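Local atomic coordinates of sulfur carrier protein ThiS adenylyltransferase (Escherichia coli, PDB entry 1ZUD), a protein that catalyses the ATP-dependent adenylation of the C-terminal glycine carboxyl group of the sulfur carrier protein ThiS, a step in thiamine diphosphate biosynthesis. Residues C[169-174]-C[238-243]; C[141-146]-C[163-168]; C[128-133]-C[175-180]; C[157-162]-C[217-222]. All blocks are in the same frame, centred on the assembly; numbering follows the deposited sequence.

In the fold
Contacts 2 and 4 sit at the sheet: 157-162 and 217-222 are neighbouring antiparallel strands, and 141-146 leads from helix 129-141 into strand 146-152, which flanks strand 155-161 on the side away from 218-223. Contact 3 lies at the start of helix 129-141, contact 1 beyond the sheet at the zinc. Centres of contacts 1 and 2 are about 11 Å apart, those of contacts 2 and 3 about 19 Å. Along the chain contact 2 is nested inside the loop closed by contact 3 and closes before contact 1 opens; contact 1 alternates with contacts 3 and 4. Helix 170-173 touches both contacts 3 and 4, so the four-cysteine zinc site, ATP-binding helix start and ThiS-facing strands adjoin.

Contact 1: residues C[169-174]-C[238-243]; sequences CYRCLW and SGCPVC. With ZN (zinc ion), chain H.
Cys169, Cys172, Cys240 and Cys243 meet in a four-cysteine zinc site that ties short helix 170-173 to the loop following strand 228-233. Zinc lies 2.4 Å from Cys169 SG and 2.2 Å from Cys240 SG, with the sulfurs of Cys172 and Cys243 completing the shell. The thiolates close in on one another round the ion, Cys172 SG standing 3.4 Å from Cys243 SG. SG of Cys169 is set between its backbone N and carbonyl carbon (chi1 73°), and Cys243 repeats that setting from the other loop.

Two CxxC pairs thus build the site, one running from the N-cap into helix 170-173 and one in the loop, and zinc binding by all four is established. Backbone N-H groups steady the sulfurs: Cys169 N gives a hydrogen bond to Cys172 SG, while Val242 N and Cys243 N both point theirs at Cys240 SG. These bonds probably temper the negative charge of the thiolates.

Outside the metal shell, Arg171 reaches across Pro241 at about a right angle. Pro241 CD sits 3.4 Å above the guanidinium plane, over its centre, and Arg171 CG packs 3.6 Å from Cys240 SG. Replacing the arginine by an alanine would probably leave Pro241 without its flat cover and uncover one flank of Cys240 SG. Val242 CG2 touches Arg171 CB, and Glu44 of the ThiS chain accepts a hydrogen bond from Gly239 N.

Contact 2: residues C[141-146]-C[163-168]; sequences ALNTPL and PPWEQG. With NA (sodium ion), chain J.
Pro163 fits against Asn143 and Pro145 in the van der Waals packing between two loops. Its CG lies 3.5 Å from Asn143 O, and its CB approaches OD1 of the Asn143 amide at 3.7 Å. The apolar pair is Pro145 and Pro163, whose rings cross at about a right angle, with Pro145 CG 4.1 Å from Pro163 CD.

The indole of Trp165 comes in edge-on. CH2 meets Thr144 O at 3.4 Å, with the oxygen in the ring plane. With CG anti to its own carbonyl carbon (chi1 -41°), the indole lies with one face, near the rim, against Pro163 CA and reaches Thr144 with its CH2 edge. NE1 is buried here without a hydrogen-bond partner, and Asn143 OD1 lies 3.7 Å from it; the amide and ring planes are 65° apart.

Asn143, at positive phi, is the C-prime residue of a Schellman motif that ends helix 129-141 and turns the chain toward strand 146-152. The second loop, between strand 155-161 and helix 170-173, makes a type I turn from Trp165 to Gly168.

The sodium site is built on the first loop. Thr144 OG1 donates to Leu142 O from above the carbonyl plane. Sodium is bound by Thr144 OG1 at 2.4 Å. Two waters also bind the ion, one of them donating to Leu142 O, and carbonyl oxygens of Val116, Ala117 and Ala119 complete its shell.

Contact 3: residues C[128-133]-C[175-180]; sequences NMATRQ and PDNQEP
Gln133 NE2 gives a 2.8 Å hydrogen bond to Asp176 O, with an N-H...O angle of 147° and the donor tilted from the carbonyl plane. The bond joins the first turns of helix 129-141, whose start belongs to the ATP site of this Rossmann-like ThiF fold, to the loop leaving helix 170-173. A bend at chi2 (-77°) brings the Gln133 amide round to the loop, where NE2 also gives a hydrogen bond to Trp174 O.

Met129 packs nearer the helix start. Its CB touches Asn177 O at 3.5 Å, and CG lies against the peptide between Gln178 and Glu179, 3.6 Å from Glu179 N. Beside it, Asn177 turns its ND2 back to Ala130 CB, and a water accepts from Ala130 N and donates weakly to Asn177 O. The Asp176 carboxylate instead serves ThiS, bonding Gly31 N and pairing with Arg43 of that chain.

Asn128 is the N-cap: its OD1 receives both Thr131 N and Thr131 OG1, the backbone donor standing above the carbonyl plane at 3.0 Å from Asn128 OD1.

Contact 4: residues C[157-162]-C[217-222]; sequences QLMVLT and GELRLF
Leu158 and Arg220 form an antiparallel hydrogen-bonded pair joining strands 155-161 and 218-223 inside the mixed sheet. Arg220 N gives a nearly straight bond (178°) to Leu158 O at 2.8 Å, and Leu158 N returns one to Arg220 O at 2.9 Å. Farther along, Gly217 N bonds to Val160 O at 2.8 Å. Between these pairs a water accepts from Val160 N and donates to Glu218 O, standing in for a direct bond.

On one face Leu158 and Arg220 lie side by side. A bend at Arg220 chi3 (60°) goes with the guanidinium lying flat against Leu158 CD2, 3.5 Å above its plane, while Arg220 NH1 makes a salt bridge with Glu204 of helix 191-210. A leucine here would probably leave Glu204 without its charged mate and Leu158 CD2 without a flat surface to rest on.

On the opposite face, Met159 CG presses tightly on Leu219 CD1 at 3.4 Å, and Gln157 CG runs beside Leu221 CD2 at 3.7 Å. ThiS uses both ends of the Gln157 amide: NE2 donates to Gln61 O and OE1 accepts from Ile63 N of that chain. The backbone groups named are thus paired, directly or through water, while one face supports the salt bridge to Glu204 and the other meets ThiS.

Contact 1: residues C[169-174]-C[238-243]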
loop_
_atom_site.group_PDB
_atom_site.type_symbol
_atom_site.label_atom_id
_atom_site.label_comp_id
_atom_site.label_asym_id
_atom_site.label_seq_id
_atom_site.Cartn_x
_atom_site.Cartn_y
_atom_site.Cartn_z
ATOM N N CYS C 169 13.366 -18.950 -5.686
ATOM C CA CYS C 169 13.810 -18.011 -4.663
ATOM C C CYS C 169 14.150 -16.685 -5.362
ATOM O O CYS C 169 13.850 -16.490 -6.589
ATOM C CB CYS C 169 15.054 -18.634 -3.935
ATOM S SG CYS C 169 16.530 -18.624 -4.949
ATOM N N TYR C 170 14.782 -15.771 -4.638
ATOM C CA TYR C 170 15.048 -14.435 -5.243
ATOM C C TYR C 170 16.042 -14.567 -6.403
ATOM O O TYR C 170 15.952 -13.871 -7.435
ATOM C CB TYR C 170 15.639 -13.485 -4.191
ATOM C CG TYR C 170 15.867 -12.046 -4.657
ATOM C CD1 TYR C 170 14.858 -11.082 -4.555
ATOM C CD2 TYR C 170 17.119 -11.644 -5.105
ATOM C CE1 TYR C 170 15.108 -9.725 -4.880
ATOM C CE2 TYR C 170 17.373 -10.336 -5.423
ATOM C CZ TYR C 170 16.370 -9.379 -5.305
ATOM O OH TYR C 170 16.699 -8.087 -5.611
ATOM N N ARG C 171 16.986 -15.488 -6.221
ATOM C CA ARG C 171 18.009 -15.755 -7.231
ATOM C C ARG C 171 17.433 -16.463 -8.472
ATOM O O ARG C 171 18.033 -16.374 -9.536
ATOM C CB ARG C 171 19.164 -16.572 -6.606
ATOM C CG ARG C 171 20.195 -17.149 -7.594
ATOM C CD ARG C 171 21.167 -16.133 -8.113
ATOM N NE ARG C 171 22.096 -16.720 -9.090
ATOM C CZ ARG C 171 21.746 -17.195 -10.289
ATOM N NH1 ARG C 171 20.473 -17.189 -10.721
ATOM N NH2 ARG C 171 22.686 -17.659 -11.093
ATOM N N CYS C 172 16.285 -17.118 -8.382
ATOM C CA CYS C 172 15.700 -17.727 -9.612
ATOM C C CYS C 172 15.203 -16.631 -10.549
ATOM O O CYS C 172 15.221 -16.761 -11.777
ATOM C CB CYS C 172 14.494 -18.640 -9.323
ATOM S SG CYS C 172 14.861 -20.172 -8.400
ATOM N N LEU C 173 14.735 -15.537 -9.957
ATOM C CA LEU C 173 14.202 -14.415 -10.725
ATOM C C LEU C 173 15.278 -13.439 -11.195
ATOM O O LEU C 173 15.225 -12.932 -12.311
ATOM C CB LEU C 173 13.180 -13.659 -9.836
ATOM C CG LEU C 173 12.573 -12.367 -10.379
ATOM C CD1 LEU C 173 11.835 -12.692 -11.691
ATOM C CD2 LEU C 173 11.563 -11.770 -9.324
ATOM N N TRP C 174 16.197 -13.108 -10.281
ATOM C CA TRP C 174 17.279 -12.172 -10.518
ATOM C C TRP C 174 18.635 -12.867 -10.389
ATOM O O TRP C 174 19.139 -13.131 -9.264
ATOM C CB TRP C 174 17.234 -11.015 -9.479
ATOM C CG TRP C 174 15.913 -10.254 -9.490
ATOM C CD1 TRP C 174 15.047 -10.120 -8.440
ATOM C CD2 TRP C 174 15.314 -9.557 -10.600
ATOM N NE1 TRP C 174 13.949 -9.386 -8.829
ATOM C CE2 TRP C 174 14.083 -9.024 -10.142
ATOM C CE3 TRP C 174 15.703 -9.321 -11.934
ATOM C CZ2 TRP C 174 13.229 -8.277 -10.964
ATOM C CZ3 TRP C 174 14.858 -8.570 -12.759
ATOM C CH2 TRP C 174 13.635 -8.058 -12.270
ATOM N N SER C 238 15.788 -24.122 -12.965
ATOM C CA SER C 238 16.453 -25.418 -12.814
ATOM C C SER C 238 17.880 -25.308 -12.360
ATOM O O SER C 238 18.330 -26.089 -11.523
ATOM C CB SER C 238 16.456 -26.188 -14.144
ATOM O OG SER C 238 15.230 -26.872 -14.322
ATOM N N GLY C 239 18.619 -24.388 -12.949
ATOM C CA GLY C 239 20.004 -24.269 -12.549
ATOM C C GLY C 239 20.236 -23.279 -11.403
ATOM O O GLY C 239 21.373 -22.844 -11.200
ATOM N N CYS C 240 19.208 -22.916 -10.634
ATOM C CA CYS C 240 19.467 -21.957 -9.530
ATOM C C CYS C 240 20.531 -22.468 -8.553
ATOM O O CYS C 240 20.379 -23.510 -7.952
ATOM C CB CYS C 240 18.178 -21.652 -8.728
ATOM S SG CYS C 240 18.520 -20.387 -7.426
ATOM N N PRO C 241 21.620 -21.715 -8.363
ATOM C CA PRO C 241 22.669 -22.169 -7.430
ATOM C C PRO C 241 22.304 -22.107 -5.947
ATOM O O PRO C 241 23.028 -22.613 -5.118
ATOM C CB PRO C 241 23.848 -21.266 -7.751
ATOM C CG PRO C 241 23.163 -19.985 -8.234
ATOM C CD PRO C 241 22.004 -20.480 -9.072
ATOM N N VAL C 242 21.166 -21.503 -5.621
ATOM C CA VAL C 242 20.731 -21.394 -4.235
ATOM C C VAL C 242 19.691 -22.433 -3.855
ATOM O O VAL C 242 19.858 -23.158 -2.888
ATOM C CB VAL C 242 20.119 -19.949 -3.918
ATOM C CG1 VAL C 242 19.501 -19.928 -2.498
ATOM C CG2 VAL C 242 21.191 -18.903 -4.002
ATOM N N CYS C 243 18.600 -22.532 -4.598
ATOM C CA CYS C 243 17.556 -23.473 -4.215
ATOM C C CYS C 243 17.543 -24.661 -5.192
ATOM O O CYS C 243 16.681 -25.520 -5.101
ATOM C CB CYS C 243 16.157 -22.794 -4.245
ATOM S SG CYS C 243 15.538 -22.380 -5.936
HETATM ZN ZN ZN H . 16.398 -20.250 -6.691
#

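Contact 2: residues C[141-146]-C[163-168]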
loop_
_atom_site.group_PDB
_atom_site.type_symbol
_atom_site.label_atom_id
_atom_site.label_comp_id
_atom_site.label_asym_id
_atom_site.label_seq_id
_atom_site.Cartn_x
_atom_site.Cartn_y
_atom_site.Cartn_z
ATOM N N ALA C 141 18.949 -21.569 2.772
ATOM C CA ALA C 141 19.782 -22.561 3.476
ATOM C C ALA C 141 19.246 -22.859 4.862
ATOM O O ALA C 141 19.428 -23.963 5.388
ATOM C CB ALA C 141 21.285 -22.072 3.577
ATOM N N LEU C 142 18.584 -21.878 5.473
ATOM C CA LEU C 142 18.075 -22.078 6.822
ATOM C C LEU C 142 16.584 -22.279 6.792
ATOM O O LEU C 142 15.924 -22.227 7.833
ATOM C CB LEU C 142 18.452 -20.876 7.710
ATOM C CG LEU C 142 19.711 -20.837 8.624
ATOM C CD1 LEU C 142 20.593 -22.086 8.503
ATOM C CD2 LEU C 142 20.512 -19.583 8.353
ATOM N N ASN C 143 16.026 -22.490 5.598
ATOM C CA ASN C 143 14.588 -22.776 5.521
ATOM C C ASN C 143 13.682 -21.750 6.242
ATOM O O ASN C 143 12.738 -22.129 6.942
ATOM C CB ASN C 143 14.379 -24.131 6.157
ATOM C CG ASN C 143 13.614 -25.043 5.280
ATOM O OD1 ASN C 143 13.811 -25.041 4.061
ATOM N ND2 ASN C 143 12.719 -25.824 5.877
ATOM N N THR C 144 13.965 -20.457 6.074
ATOM C CA THR C 144 13.196 -19.408 6.769
ATOM C C THR C 144 12.504 -18.562 5.693
ATOM O O THR C 144 13.147 -18.147 4.737
ATOM C CB THR C 144 14.176 -18.524 7.610
ATOM O OG1 THR C 144 14.820 -19.365 8.597
ATOM C CG2 THR C 144 13.457 -17.333 8.294
ATOM N N PRO C 145 11.176 -18.355 5.818
ATOM C CA PRO C 145 10.402 -17.563 4.870
ATOM C C PRO C 145 11.019 -16.182 4.712
ATOM O O PRO C 145 11.505 -15.585 5.687
ATOM C CB PRO C 145 9.003 -17.481 5.515
ATOM C CG PRO C 145 8.948 -18.600 6.471
ATOM C CD PRO C 145 10.345 -18.885 6.930
ATOM N N LEU C 146 10.970 -15.658 3.500
ATOM C CA LEU C 146 11.538 -14.350 3.206
ATOM C C LEU C 146 10.495 -13.456 2.485
ATOM O O LEU C 146 9.889 -13.847 1.470
ATOM C CB LEU C 146 12.839 -14.509 2.344
ATOM C CG LEU C 146 13.469 -13.232 1.746
ATOM C CD1 LEU C 146 13.912 -12.294 2.863
ATOM C CD2 LEU C 146 14.664 -13.564 0.875
ATOM N N PRO C 163 9.578 -21.765 2.147
ATOM C CA PRO C 163 10.044 -23.164 1.951
ATOM C C PRO C 163 8.720 -23.903 1.634
ATOM O O PRO C 163 7.682 -23.525 2.160
ATOM C CB PRO C 163 10.525 -23.592 3.353
ATOM C CG PRO C 163 10.869 -22.346 4.033
ATOM C CD PRO C 163 9.915 -21.254 3.490
ATOM N N PRO C 164 8.737 -25.010 0.861
ATOM C CA PRO C 164 9.871 -25.683 0.238
ATOM C C PRO C 164 10.304 -25.034 -1.037
ATOM O O PRO C 164 10.861 -25.708 -1.905
ATOM C CB PRO C 164 9.357 -27.117 0.041
ATOM C CG PRO C 164 8.004 -26.893 -0.433
ATOM C CD PRO C 164 7.484 -25.729 0.533
ATOM N N TRP C 165 9.992 -23.734 -1.189
ATOM C CA TRP C 165 10.469 -22.995 -2.367
ATOM C C TRP C 165 9.965 -23.527 -3.715
ATOM O O TRP C 165 10.696 -23.524 -4.721
ATOM C CB TRP C 165 12.021 -22.975 -2.380
ATOM C CG TRP C 165 12.635 -22.750 -1.064
ATOM C CD1 TRP C 165 13.209 -23.682 -0.250
ATOM C CD2 TRP C 165 12.640 -21.511 -0.323
ATOM N NE1 TRP C 165 13.561 -23.098 0.959
ATOM C CE2 TRP C 165 13.223 -21.774 0.938
ATOM C CE3 TRP C 165 12.199 -20.214 -0.607
ATOM C CZ2 TRP C 165 13.386 -20.776 1.929
ATOM C CZ3 TRP C 165 12.359 -19.209 0.384
ATOM C CH2 TRP C 165 12.946 -19.505 1.624
ATOM N N GLU C 166 8.709 -23.921 -3.737
ATOM C CA GLU C 166 8.061 -24.448 -4.926
ATOM C C GLU C 166 8.191 -23.510 -6.150
ATOM O O GLU C 166 8.303 -23.958 -7.317
ATOM C CB GLU C 166 6.578 -24.685 -4.601
ATOM C CG GLU C 166 6.334 -25.759 -3.538
ATOM C CD GLU C 166 4.864 -25.878 -3.114
ATOM O OE1 GLU C 166 3.970 -25.784 -3.987
ATOM O OE2 GLU C 166 4.602 -26.081 -1.907
ATOM N N GLN C 167 8.176 -22.200 -5.899
ATOM C CA GLN C 167 8.284 -21.242 -6.996
ATOM C C GLN C 167 9.644 -20.617 -7.117
ATOM O O GLN C 167 9.778 -19.546 -7.746
ATOM C CB GLN C 167 7.232 -20.096 -6.877
ATOM C CG GLN C 167 5.877 -20.460 -7.487
ATOM C CD GLN C 167 5.107 -21.481 -6.648
ATOM O OE1 GLN C 167 4.905 -21.298 -5.444
ATOM N NE2 GLN C 167 4.675 -22.559 -7.285
ATOM N N GLY C 168 10.643 -21.243 -6.485
ATOM C CA GLY C 168 11.988 -20.732 -6.550
ATOM C C GLY C 168 12.318 -19.705 -5.461
ATOM O O GLY C 168 11.619 -19.555 -4.470
HETATM NA NA NA J . 14.895 -18.965 10.987
HETATM O O HOH W 1 16.103 -21.163 10.692
HETATM O O HOH W 2 13.095 -20.463 11.565
#

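Contact 3: residues C[128-133]-C[175-180]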
loop_
_atom_site.group_PDB
_atom_site.type_symbol
_atom_site.label_atom_id
_atom_site.label_comp_id
_atom_site.label_asym_id
_atom_site.label_seq_id
_atom_site.Cartn_x
_atom_site.Cartn_y
_atom_site.Cartn_z
ATOM N N ASN C 128 20.328 -2.821 -1.942
ATOM C CA ASN C 128 21.267 -3.147 -3.022
ATOM C C ASN C 128 21.214 -4.661 -3.286
ATOM O O ASN C 128 20.928 -5.437 -2.371
ATOM C CB ASN C 128 22.684 -2.684 -2.670
ATOM C CG ASN C 128 23.226 -3.392 -1.475
ATOM O OD1 ASN C 128 23.895 -4.432 -1.597
ATOM N ND2 ASN C 128 22.924 -2.858 -0.297
ATOM N N MET C 129 21.484 -5.042 -4.529
ATOM C CA MET C 129 21.429 -6.421 -4.984
ATOM C C MET C 129 22.297 -7.379 -4.197
ATOM O O MET C 129 21.845 -8.438 -3.821
ATOM C CB MET C 129 21.881 -6.532 -6.447
ATOM C CG MET C 129 21.170 -5.631 -7.406
ATOM S SD MET C 129 19.990 -6.637 -8.249
ATOM C CE MET C 129 18.743 -6.454 -7.105
ATOM N N ALA C 130 23.549 -7.004 -3.959
ATOM C CA ALA C 130 24.467 -7.914 -3.269
ATOM C C ALA C 130 23.950 -8.361 -1.906
ATOM O O ALA C 130 24.001 -9.551 -1.583
ATOM C CB ALA C 130 25.869 -7.278 -3.136
ATOM N N THR C 131 23.509 -7.409 -1.077
ATOM C CA THR C 131 22.951 -7.762 0.213
ATOM C C THR C 131 21.669 -8.607 0.050
ATOM O O THR C 131 21.454 -9.574 0.777
ATOM C CB THR C 131 22.596 -6.475 0.994
ATOM O OG1 THR C 131 23.769 -5.659 1.066
ATOM C CG2 THR C 131 22.157 -6.790 2.381
ATOM N N ARG C 132 20.802 -8.223 -0.889
ATOM C CA ARG C 132 19.592 -8.972 -1.094
ATOM C C ARG C 132 19.942 -10.403 -1.503
ATOM O O ARG C 132 19.302 -11.344 -1.033
ATOM C CB ARG C 132 18.705 -8.308 -2.169
ATOM C CG ARG C 132 18.037 -6.950 -1.725
ATOM C CD ARG C 132 17.342 -6.269 -2.908
ATOM N NE ARG C 132 16.699 -5.001 -2.551
ATOM C CZ ARG C 132 15.534 -4.911 -1.898
ATOM N NH1 ARG C 132 14.866 -6.005 -1.513
ATOM N NH2 ARG C 132 15.007 -3.728 -1.657
ATOM N N GLN C 133 20.934 -10.588 -2.364
ATOM C CA GLN C 133 21.267 -11.983 -2.718
ATOM C C GLN C 133 21.783 -12.758 -1.496
ATOM O O GLN C 133 21.437 -13.944 -1.308
ATOM C CB GLN C 133 22.324 -12.026 -3.838
ATOM C CG GLN C 133 21.835 -11.423 -5.125
ATOM C CD GLN C 133 20.891 -12.354 -5.878
ATOM O OE1 GLN C 133 20.516 -13.415 -5.374
ATOM N NE2 GLN C 133 20.491 -11.945 -7.088
ATOM N N PRO C 175 19.255 -13.172 -11.531
ATOM C CA PRO C 175 20.564 -13.828 -11.435
ATOM C C PRO C 175 21.623 -12.763 -11.120
ATOM O O PRO C 175 22.689 -13.072 -10.625
ATOM C CB PRO C 175 20.776 -14.435 -12.841
ATOM C CG PRO C 175 19.361 -14.584 -13.422
ATOM C CD PRO C 175 18.636 -13.339 -12.866
ATOM N N ASP C 176 21.302 -11.495 -11.367
ATOM C CA ASP C 176 22.265 -10.387 -11.175
ATOM C C ASP C 176 22.714 -10.121 -9.750
ATOM O O ASP C 176 21.910 -10.184 -8.804
ATOM C CB ASP C 176 21.678 -9.070 -11.714
ATOM C CG ASP C 176 20.805 -9.274 -12.940
ATOM O OD1 ASP C 176 21.289 -9.073 -14.074
ATOM O OD2 ASP C 176 19.628 -9.653 -12.756
ATOM N N ASN C 177 23.987 -9.752 -9.603
ATOM C CA ASN C 177 24.528 -9.429 -8.285
ATOM C C ASN C 177 24.708 -7.905 -8.122
ATOM O O ASN C 177 25.166 -7.445 -7.069
ATOM C CB ASN C 177 25.874 -10.128 -8.086
ATOM C CG ASN C 177 26.160 -10.437 -6.639
ATOM O OD1 ASN C 177 26.166 -11.604 -6.231
ATOM N ND2 ASN C 177 26.389 -9.390 -5.839
ATOM N N GLN C 178 24.348 -7.139 -9.158
ATOM C CA GLN C 178 24.470 -5.665 -9.166
ATOM C C GLN C 178 23.446 -5.132 -10.165
ATOM O O GLN C 178 23.053 -5.857 -11.074
ATOM C CB GLN C 178 25.886 -5.267 -9.629
ATOM C CG GLN C 178 26.376 -6.203 -10.789
ATOM C CD GLN C 178 27.640 -5.758 -11.519
ATOM O OE1 GLN C 178 27.751 -5.941 -12.733
ATOM N NE2 GLN C 178 28.596 -5.189 -10.791
ATOM N N GLU C 179 22.978 -3.895 -9.998
ATOM C CA GLU C 179 22.034 -3.355 -10.992
ATOM C C GLU C 179 22.824 -3.100 -12.282
ATOM O O GLU C 179 24.058 -3.027 -12.260
ATOM C CB GLU C 179 21.368 -2.074 -10.506
ATOM C CG GLU C 179 20.054 -2.331 -9.756
ATOM C CD GLU C 179 19.658 -1.172 -8.834
ATOM O OE1 GLU C 179 18.443 -0.865 -8.701
ATOM O OE2 GLU C 179 20.575 -0.576 -8.227
ATOM N N PRO C 180 22.137 -2.966 -13.425
ATOM C CA PRO C 180 22.919 -2.747 -14.658
ATOM C C PRO C 180 23.349 -1.318 -15.048
ATOM O O PRO C 180 22.857 -0.324 -14.506
ATOM C CB PRO C 180 22.055 -3.422 -15.725
ATOM C CG PRO C 180 20.645 -3.107 -15.246
ATOM C CD PRO C 180 20.721 -3.268 -13.715
HETATM O O HOH W 3 25.071 -4.642 -5.183
#

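Contact 4: residues C[157-162]-C[217-222]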
loop_
_atom_site.group_PDB
_atom_site.type_symbol
_atom_site.label_atom_id
_atom_site.label_comp_id
_atom_site.label_asym_id
_atom_site.label_seq_id
_atom_site.Cartn_x
_atom_site.Cartn_y
_atom_site.Cartn_z
ATOM N N GLN C 157 8.040 -3.376 -6.018
ATOM C CA GLN C 157 8.053 -4.813 -6.291
ATOM C C GLN C 157 7.972 -5.524 -4.961
ATOM O O GLN C 157 8.619 -5.116 -4.017
ATOM C CB GLN C 157 9.361 -5.224 -7.022
ATOM C CG GLN C 157 9.545 -4.428 -8.336
ATOM C CD GLN C 157 10.805 -4.821 -9.170
ATOM O OE1 GLN C 157 11.760 -5.362 -8.632
ATOM N NE2 GLN C 157 10.793 -4.497 -10.468
ATOM N N LEU C 158 7.195 -6.607 -4.885
ATOM C CA LEU C 158 7.079 -7.356 -3.641
ATOM C C LEU C 158 6.900 -8.890 -3.947
ATOM O O LEU C 158 6.224 -9.242 -4.906
ATOM C CB LEU C 158 5.843 -6.847 -2.892
ATOM C CG LEU C 158 5.281 -7.699 -1.764
ATOM C CD1 LEU C 158 6.235 -7.631 -0.602
ATOM C CD2 LEU C 158 3.886 -7.160 -1.353
ATOM N N MET C 159 7.505 -9.759 -3.135
ATOM C CA MET C 159 7.323 -11.213 -3.285
ATOM C C MET C 159 7.435 -11.851 -1.930
ATOM O O MET C 159 8.292 -11.438 -1.108
ATOM C CB MET C 159 8.443 -11.888 -4.095
ATOM C CG MET C 159 9.005 -11.182 -5.221
ATOM S SD MET C 159 10.355 -12.275 -5.777
ATOM C CE MET C 159 11.675 -11.196 -5.524
ATOM N N VAL C 160 6.629 -12.890 -1.705
ATOM C CA VAL C 160 6.692 -13.699 -0.467
ATOM C C VAL C 160 7.289 -15.074 -0.875
ATOM O O VAL C 160 6.682 -15.809 -1.693
ATOM C CB VAL C 160 5.317 -13.938 0.148
ATOM C CG1 VAL C 160 5.506 -14.781 1.417
ATOM C CG2 VAL C 160 4.624 -12.561 0.502
ATOM N N LEU C 161 8.468 -15.409 -0.358
ATOM C CA LEU C 161 9.124 -16.674 -0.749
ATOM C C LEU C 161 9.190 -17.558 0.472
ATOM O O LEU C 161 9.747 -17.187 1.536
ATOM C CB LEU C 161 10.529 -16.408 -1.266
ATOM C CG LEU C 161 10.692 -15.303 -2.264
ATOM C CD1 LEU C 161 12.172 -14.892 -2.332
ATOM C CD2 LEU C 161 10.178 -15.771 -3.577
ATOM N N THR C 162 8.564 -18.720 0.365
ATOM C CA THR C 162 8.543 -19.621 1.529
ATOM C C THR C 162 9.012 -21.031 1.173
ATOM O O THR C 162 8.908 -21.427 0.024
ATOM C CB THR C 162 7.102 -19.784 2.094
ATOM O OG1 THR C 162 6.262 -20.375 1.084
ATOM C CG2 THR C 162 6.503 -18.409 2.458
ATOM N N GLY C 217 4.809 -16.831 -3.576
ATOM C CA GLY C 217 5.410 -17.220 -4.856
ATOM C C GLY C 217 4.812 -16.488 -6.040
ATOM O O GLY C 217 4.678 -17.002 -7.158
ATOM N N GLU C 218 4.492 -15.232 -5.769
ATOM C CA GLU C 218 3.866 -14.338 -6.709
ATOM C C GLU C 218 4.655 -13.013 -6.687
ATOM O O GLU C 218 4.903 -12.500 -5.613
ATOM C CB GLU C 218 2.481 -14.140 -6.132
ATOM C CG GLU C 218 1.410 -13.560 -6.931
ATOM C CD GLU C 218 0.097 -13.652 -6.130
ATOM O OE1 GLU C 218 0.047 -13.113 -4.985
ATOM O OE2 GLU C 218 -0.866 -14.269 -6.645
ATOM N N LEU C 219 5.041 -12.461 -7.840
ATOM C CA LEU C 219 5.731 -11.190 -7.843
ATOM C C LEU C 219 4.623 -10.119 -8.049
ATOM O O LEU C 219 3.833 -10.221 -8.984
ATOM C CB LEU C 219 6.772 -11.122 -8.982
ATOM C CG LEU C 219 7.398 -9.745 -9.202
ATOM C CD1 LEU C 219 8.242 -9.394 -7.958
ATOM C CD2 LEU C 219 8.252 -9.734 -10.486
ATOM N N ARG C 220 4.517 -9.166 -7.108
ATOM C CA ARG C 220 3.509 -8.116 -7.196
ATOM C C ARG C 220 4.209 -6.806 -7.581
ATOM O O ARG C 220 5.160 -6.390 -6.945
ATOM C CB ARG C 220 2.779 -8.051 -5.860
ATOM C CG ARG C 220 1.921 -9.305 -5.670
ATOM C CD ARG C 220 1.666 -9.652 -4.206
ATOM N NE ARG C 220 0.959 -8.563 -3.508
ATOM C CZ ARG C 220 0.719 -8.543 -2.196
ATOM N NH1 ARG C 220 1.112 -9.559 -1.411
ATOM N NH2 ARG C 220 0.120 -7.484 -1.654
ATOM N N LEU C 221 3.764 -6.185 -8.655
ATOM C CA LEU C 221 4.403 -4.969 -9.161
ATOM C C LEU C 221 3.410 -3.808 -9.064
ATOM O O LEU C 221 2.236 -3.925 -9.419
ATOM C CB LEU C 221 4.852 -5.147 -10.629
ATOM C CG LEU C 221 5.708 -6.423 -10.911
ATOM C CD1 LEU C 221 5.956 -6.553 -12.445
ATOM C CD2 LEU C 221 7.053 -6.367 -10.211
ATOM N N PHE C 222 3.901 -2.692 -8.571
ATOM C CA PHE C 222 3.031 -1.525 -8.395
ATOM C C PHE C 222 3.546 -0.351 -9.235
ATOM O O PHE C 222 4.726 -0.037 -9.193
ATOM C CB PHE C 222 3.013 -1.149 -6.883
ATOM C CG PHE C 222 2.178 0.095 -6.561
ATOM C CD1 PHE C 222 0.887 0.222 -7.046
ATOM C CD2 PHE C 222 2.696 1.094 -5.753
ATOM C CE1 PHE C 222 0.080 1.335 -6.750
ATOM C CE2 PHE C 222 1.905 2.243 -5.423
ATOM C CZ PHE C 222 0.608 2.358 -5.919
HETATM O O HOH W 4 4.317 -13.536 -3.357
#